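Local coordinates for uncharacterized protein (Pseudomonas syringae pv. tomato, PDB 3K4I) that is of unknown function but belongs to the aldolase/RraA family and assembles as a trimer with bound magnesium, at residues T199-R202 with I203-I207; S209-T212 with L213-R217. All coordinates share one frame; numbering follows the deposited sequence.

Interactions 1 and 2 follow one another in the C-terminal helical arm, their centres about 8 Å apart and lying about 27 and 33 Å from the centre of the chain, beyond its radius of gyration of 18 Å. Residues 199-207 form the last turns of helix 186-207; residues 209-217 make the turn and start helix 213-219, so the pair is a helical hairpin. A Schellman motif with Gly210 at C-prime ends the first helix, and Ser211 N lies 3.1 Å from Ala206 O, a probable hydrogen bond. The methyl carbons Ala206 CB and Ala216 CB pack 3.8 Å apart. Both interactions also touch the second subunit, so the hairpin is part of the trimer interface.

Interaction 1. Residues T199-R202 with I203-I207; sequences TERR and IIEAI. With MG (magnesium ion), chain E.
Thr199 to Arg202 hand their carbonyls to Ile203 to Ala206 in four successive i to i+4 helical bonds. The shortest runs from Glu205 N to Arg201 O at 2.8 Å, and the longest from Ile203 N to Thr199 O at 3.1 Å. On one flank Thr199 and Ile203 run side by side, and their methyls, Thr199 CG2 and Ile203 CD1, meet at 4.1 Å. Ile203 places CG1 opposite its carbonyl carbon and next to its backbone N (chi1 -73°), which lays that branch back along the preceding turn, against Thr199 O. Ile204 does the same one residue on, with CG1 and CD1 against Glu200 O.

Arg201 and Glu205 also lie alongside each other, but their contact is made by the aliphatic part of the arginine: Arg201 CG is 3.2 Å from Glu205 OE2. The arginine bends at chi3, its guanidinium plane stands 77° from the carboxylate, and Arg201 NE remains 5.1 Å from Glu205 OE2. The opposite charges are therefore near without direct pairing. Water 2 donates to Glu205 OE2 at 2.8 Å and completes a weak bridge to Arg201 NH2.

Glu200 extends beyond CG to the magnesium ion, which OE1 binds at 2.4 Å. Four waters and Asp102 of the second subunit complete six ligands, so the metal links two chains. Around this turn, Ile203 packs on Leu213 and Ala216 of helix 213-219, while Ile204 meets His106 and Ile207 meets Phe107, both on helix 102-110 of the second subunit.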
ATOM      1  N   THR C 199     -17.558  25.304  -4.429  1.00 12.21           N
ATOM      2  CA  THR C 199     -17.213  25.606  -5.833  1.00 12.81           C
ATOM      3  C   THR C 199     -17.022  24.326  -6.648  1.00 12.29           C
ATOM      4  O   THR C 199     -17.532  24.200  -7.773  1.00 11.16           O
ATOM      5  CB  THR C 199     -15.944  26.499  -5.937  1.00 13.17           C
ATOM      6  OG1 THR C 199     -16.217  27.779  -5.353  1.00 17.91           O
ATOM      7  CG2 THR C 199     -15.541  26.692  -7.392  1.00 17.27           C
ATOM      8  N   GLU C 200     -16.308  23.368  -6.067  1.00 13.04           N
ATOM      9  CA  GLU C 200     -16.006  22.110  -6.742  1.00 13.77           C
ATOM     10  C   GLU C 200     -17.231  21.242  -6.962  1.00 12.43           C
ATOM     11  O   GLU C 200     -17.342  20.551  -7.983  1.00 11.37           O
ATOM     12  CB  GLU C 200     -15.037  21.293  -5.922  1.00 15.64           C
ATOM     13  CG  GLU C 200     -13.616  21.650  -6.073  1.00 26.94           C
ATOM     14  CD  GLU C 200     -12.743  20.571  -5.477  1.00 18.90           C
ATOM     15  OE1 GLU C 200     -13.262  19.436  -5.202  1.00 25.99           O
ATOM     16  OE2 GLU C 200     -11.544  20.860  -5.298  1.00 26.85           O
ATOM     17  N   ARG C 201     -18.135  21.251  -5.987  1.00 12.48           N
ATOM     18  CA  ARG C 201     -19.359  20.472  -6.106  1.00 12.12           C
ATOM     19  C   ARG C 201     -20.173  20.962  -7.304  1.00  9.50           C
ATOM     20  O   ARG C 201     -20.732  20.158  -8.049  1.00  8.06           O
ATOM     21  CB  ARG C 201     -20.162  20.512  -4.810  1.00 15.07           C
ATOM     22  CG  ARG C 201     -21.468  19.718  -4.831  1.00 29.42           C
ATOM     23  CD  ARG C 201     -21.886  19.230  -3.439  1.00 19.44           C
ATOM     24  NE  ARG C 201     -21.262  19.997  -2.366  1.00 30.63           N
ATOM     25  CZ  ARG C 201     -21.882  20.889  -1.594  1.00 21.71           C
ATOM     26  NH1 ARG C 201     -21.182  21.534  -0.660  1.00 31.27           N
ATOM     27  NH2 ARG C 201     -23.182  21.144  -1.741  1.00 31.20           N
ATOM     28  N   ARG C 202     -20.206  22.271  -7.512  1.00  8.90           N
ATOM     29  CA  ARG C 202     -20.945  22.818  -8.655  1.00  9.55           C
ATOM     30  C   ARG C 202     -20.232  22.432  -9.950  1.00  8.25           C
ATOM     31  O   ARG C 202     -20.866  22.095 -10.938  1.00  7.66           O
ATOM     32  CB  ARG C 202     -21.084  24.334  -8.533  1.00 12.81           C
ATOM     33  CG  ARG C 202     -21.907  24.790  -7.331  1.00 29.65           C
ATOM     34  CD  ARG C 202     -22.323  26.246  -7.483  1.00 18.41           C
ATOM     35  NE  ARG C 202     -21.232  27.184  -7.210  1.00 30.97           N
ATOM     36  CZ  ARG C 202     -21.055  27.823  -6.053  1.00 20.92           C
ATOM     37  NH1 ARG C 202     -20.031  28.661  -5.914  1.00 31.34           N
ATOM     38  NH2 ARG C 202     -21.899  27.627  -5.036  1.00 31.06           N
ATOM     39  N   ILE C 203     -18.898  22.438  -9.928  1.00  6.99           N
ATOM     40  CA  ILE C 203     -18.175  22.049 -11.122  1.00  6.19           C
ATOM     41  C   ILE C 203     -18.468  20.585 -11.492  1.00  5.12           C
ATOM     42  O   ILE C 203     -18.750  20.265 -12.668  1.00  5.26           O
ATOM     43  CB  ILE C 203     -16.656  22.339 -11.008  1.00  6.80           C
ATOM     44  CG1 ILE C 203     -16.399  23.849 -11.099  1.00  7.77           C
ATOM     45  CG2 ILE C 203     -15.900  21.601 -12.120  1.00  7.60           C
ATOM     46  CD1 ILE C 203     -14.967  24.249 -10.661  1.00  8.54           C
ATOM     47  N   ILE C 204     -18.423  19.717 -10.485  1.00  4.62           N
ATOM     48  CA  ILE C 204     -18.745  18.307 -10.662  1.00  5.25           C
ATOM     49  C   ILE C 204     -20.178  18.137 -11.167  1.00  5.99           C
ATOM     50  O   ILE C 204     -20.434  17.359 -12.102  1.00  6.06           O
ATOM     51  CB  ILE C 204     -18.523  17.546  -9.351  1.00  6.61           C
ATOM     52  CG1 ILE C 204     -17.016  17.300  -9.148  1.00  9.27           C
ATOM     53  CG2 ILE C 204     -19.311  16.219  -9.340  1.00  9.03           C
ATOM     54  CD1 ILE C 204     -16.591  16.898  -7.683  1.00  7.26           C
ATOM     55  N   GLU C 205     -21.096  18.854 -10.539  1.00  5.96           N
ATOM     56  CA  GLU C 205     -22.497  18.796 -10.993  1.00  7.62           C
ATOM     57  C   GLU C 205     -22.627  19.194 -12.470  1.00  6.34           C
ATOM     58  O   GLU C 205     -23.366  18.547 -13.243  1.00  6.13           O
ATOM     59  CB  GLU C 205     -23.380  19.630 -10.092  1.00  9.27           C
ATOM     60  CG  GLU C 205     -23.604  18.985  -8.746  1.00 12.34           C
ATOM     61  CD  GLU C 205     -24.056  19.962  -7.665  1.00 10.44           C
ATOM     62  OE1 GLU C 205     -24.247  21.176  -7.939  1.00 12.61           O
ATOM     63  OE2 GLU C 205     -24.188  19.495  -6.509  1.00 13.97           O
ATOM     64  N   ALA C 206     -21.872  20.220 -12.866  1.00  3.89           N
ATOM     65  CA  ALA C 206     -21.888  20.670 -14.238  1.00  5.50           C
ATOM     66  C   ALA C 206     -21.346  19.633 -15.231  1.00  5.36           C
ATOM     67  O   ALA C 206     -21.994  19.309 -16.241  1.00  3.80           O
ATOM     68  CB  ALA C 206     -21.140  22.034 -14.365  1.00  5.72           C
ATOM     69  N   ILE C 207     -20.142  19.128 -14.971  1.00  6.71           N
ATOM     70  CA  ILE C 207     -19.599  18.103 -15.843  1.00  7.74           C
ATOM     71  C   ILE C 207     -20.426  16.812 -15.852  1.00  8.04           C
ATOM     72  O   ILE C 207     -20.419  16.100 -16.852  1.00  9.30           O
ATOM     73  CB  ILE C 207     -18.096  17.830 -15.618  1.00  9.08           C
ATOM     74  CG1 ILE C 207     -17.842  17.196 -14.246  1.00 13.01           C
ATOM     75  CG2 ILE C 207     -17.296  19.128 -15.850  1.00 11.85           C
ATOM     76  CD1 ILE C 207     -16.348  17.101 -13.901  1.00 11.67           C
TER
HETATM   77 MG    MG E 501     -12.739  17.836  -3.521  1.00 15.24          MG
HETATM   78  O   HOH W   1     -10.892  17.754  -4.232  1.00  7.48           O
HETATM   79  O   HOH W   2     -25.035  21.281  -4.587  1.00 20.11           O
HETATM   80  O   HOH W   3     -14.708  17.995  -2.657  1.00 11.94           O
HETATM   81  O   HOH W   4     -12.182  19.593  -2.434  1.00 22.16           O
HETATM   82  O   HOH W   5     -12.145  16.382  -2.314  1.00 15.05           O

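Interaction 2. Residues S209-T212 with L213-R217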
ATOM      1  N   SER C 209     -23.579  16.829 -15.898  1.00  6.40           N
ATOM      2  CA  SER C 209     -24.722  17.176 -16.724  1.00  8.39           C
ATOM      3  C   SER C 209     -24.310  17.500 -18.166  1.00  8.99           C
ATOM      4  O   SER C 209     -25.088  18.070 -18.929  1.00  9.41           O
ATOM      5  CB  SER C 209     -25.559  18.293 -16.057  1.00  8.02           C
ATOM      6  OG  SER C 209     -24.807  19.498 -15.913  1.00  7.85           O
ATOM      7  N   GLY C 210     -23.075  17.118 -18.526  1.00  8.23           N
ATOM      8  CA  GLY C 210     -22.600  17.233 -19.906  1.00  9.39           C
ATOM      9  C   GLY C 210     -21.880  18.517 -20.267  1.00  9.53           C
ATOM     10  O   GLY C 210     -21.638  18.771 -21.442  1.00 11.00           O
ATOM     11  N   SER C 211     -21.515  19.324 -19.272  1.00  8.45           N
ATOM     12  CA  SER C 211     -20.648  20.477 -19.515  1.00  9.11           C
ATOM     13  C   SER C 211     -19.264  19.986 -19.850  1.00  8.45           C
ATOM     14  O   SER C 211     -18.816  18.996 -19.276  1.00  7.28           O
ATOM     15  CB  SER C 211     -20.515  21.312 -18.245  1.00 10.15           C
ATOM     16  OG  SER C 211     -19.675  22.446 -18.436  1.00 18.52           O
ATOM     17  N   THR C 212     -18.570  20.702 -20.738  1.00  8.38           N
ATOM     18  CA  THR C 212     -17.099  20.530 -20.800  1.00  7.79           C
ATOM     19  C   THR C 212     -16.514  21.056 -19.491  1.00  9.09           C
ATOM     20  O   THR C 212     -17.139  21.866 -18.783  1.00  8.34           O
ATOM     21  CB  THR C 212     -16.450  21.331 -21.958  1.00  7.17           C
ATOM     22  OG1 THR C 212     -16.661  22.737 -21.763  1.00 11.74           O
ATOM     23  CG2 THR C 212     -16.993  20.911 -23.302  1.00 11.87           C
ATOM     24  N   LEU C 213     -15.308  20.594 -19.152  1.00  9.12           N
ATOM     25  CA  LEU C 213     -14.630  21.093 -17.979  1.00 11.40           C
ATOM     26  C   LEU C 213     -14.328  22.584 -18.165  1.00 12.57           C
ATOM     27  O   LEU C 213     -14.474  23.380 -17.220  1.00 12.26           O
ATOM     28  CB  LEU C 213     -13.357  20.280 -17.692  1.00 12.30           C
ATOM     29  CG  LEU C 213     -12.582  20.597 -16.398  1.00 13.01           C
ATOM     30  CD1 LEU C 213     -13.540  20.667 -15.205  1.00 13.37           C
ATOM     31  CD2 LEU C 213     -11.502  19.559 -16.131  1.00 13.75           C
ATOM     32  N   GLU C 214     -13.943  22.957 -19.391  1.00 14.53           N
ATOM     33  CA  GLU C 214     -13.668  24.354 -19.730  1.00 17.74           C
ATOM     34  C   GLU C 214     -14.843  25.238 -19.324  1.00 19.18           C
ATOM     35  O   GLU C 214     -14.655  26.213 -18.589  1.00 20.06           O
ATOM     36  CB  GLU C 214     -13.420  24.516 -21.228  1.00 18.97           C
ATOM     37  CG  GLU C 214     -12.007  24.174 -21.660  1.00 40.09           C
ATOM     38  CD  GLU C 214     -11.583  24.895 -22.937  1.00 21.13           C
ATOM     39  OE1 GLU C 214     -10.444  24.641 -23.391  1.00 40.44           O
ATOM     40  OE2 GLU C 214     -12.374  25.709 -23.479  1.00 40.20           O
ATOM     41  N   GLN C 215     -16.038  24.866 -19.790  1.00 19.76           N
ATOM     42  CA  GLN C 215     -17.294  25.596 -19.504  1.00 21.71           C
ATOM     43  C   GLN C 215     -17.547  25.728 -18.011  1.00 22.18           C
ATOM     44  O   GLN C 215     -17.812  26.828 -17.507  1.00 22.47           O
ATOM     45  CB  GLN C 215     -18.497  24.859 -20.079  1.00 23.49           C
ATOM     46  CG  GLN C 215     -18.690  24.834 -21.569  1.00 23.89           C
ATOM     47  CD  GLN C 215     -20.009  24.155 -21.916  1.00 25.61           C
ATOM     48  OE1 GLN C 215     -20.070  22.933 -22.156  1.00 22.79           O
ATOM     49  NE2 GLN C 215     -21.090  24.940 -21.891  1.00 24.05           N
ATOM     50  N   ALA C 216     -17.489  24.588 -17.318  1.00 21.67           N
ATOM     51  CA  ALA C 216     -17.756  24.517 -15.884  1.00 22.08           C
ATOM     52  C   ALA C 216     -16.828  25.414 -15.068  1.00 24.23           C
ATOM     53  O   ALA C 216     -17.278  26.124 -14.172  1.00 24.49           O
ATOM     54  CB  ALA C 216     -17.657  23.065 -15.397  1.00 20.62           C
ATOM     55  N   ARG C 217     -15.540  25.392 -15.400  1.00 26.69           N
ATOM     56  CA  ARG C 217     -14.514  26.118 -14.632  1.00 30.04           C
ATOM     57  C   ARG C 217     -14.644  27.648 -14.637  1.00 32.88           C
ATOM     58  O   ARG C 217     -14.205  28.318 -13.698  1.00 32.46           O
ATOM     59  CB  ARG C 217     -13.106  25.695 -15.069  1.00 30.49           C
ATOM     60  CG  ARG C 217     -12.646  24.404 -14.433  1.00 38.18           C
ATOM     61  CD  ARG C 217     -11.258  24.001 -14.893  1.00 31.78           C
ATOM     62  NE  ARG C 217     -10.782  22.856 -14.121  1.00 39.11           N
ATOM     63  CZ  ARG C 217      -9.642  22.206 -14.335  1.00 33.07           C
ATOM     64  NH1 ARG C 217      -8.825  22.567 -15.323  1.00 39.54           N
ATOM     65  NH2 ARG C 217      -9.322  21.175 -13.560  1.00 39.58           N
TER
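Thr212 and Gln215 bind each other reciprocally in a capping box: Gln215 N donates to Thr212 OG1 at 3.0 Å, and Thr212 N donates to Gln215 OE1, also at 3.0 Å. Both bonds are nearly straight at the hydrogen. Thr212 is the N-cap, its OG1 set between its own backbone N and carbonyl carbon (chi1 63°), where it faces the first turn. The Gln215 side chain crosses it at about a right angle and returns its amide oxygen to Thr212 N, which is tilted 30° from the amide plane. A longer, weak bond joins Thr212 OG1 to the same oxygen.

Ser211 OG donates to Thr212 O at 2.6 Å, and its oxygen rests against Gln215 CB. Thr212 O also accepts from Ala216 N, the first i to i+4 bond of helix 213-219. Beyond the cap, Leu213 CD2 sits 3.6 Å above the centre of the Arg217 guanidinium.

Asp79 of the second subunit accepts from Leu213 N and Glu214 N. Together with Thr212 OG1 it thus satisfies all three first-turn amides, and its carboxylate would probably interact favourably with the positive end of the helix dipole.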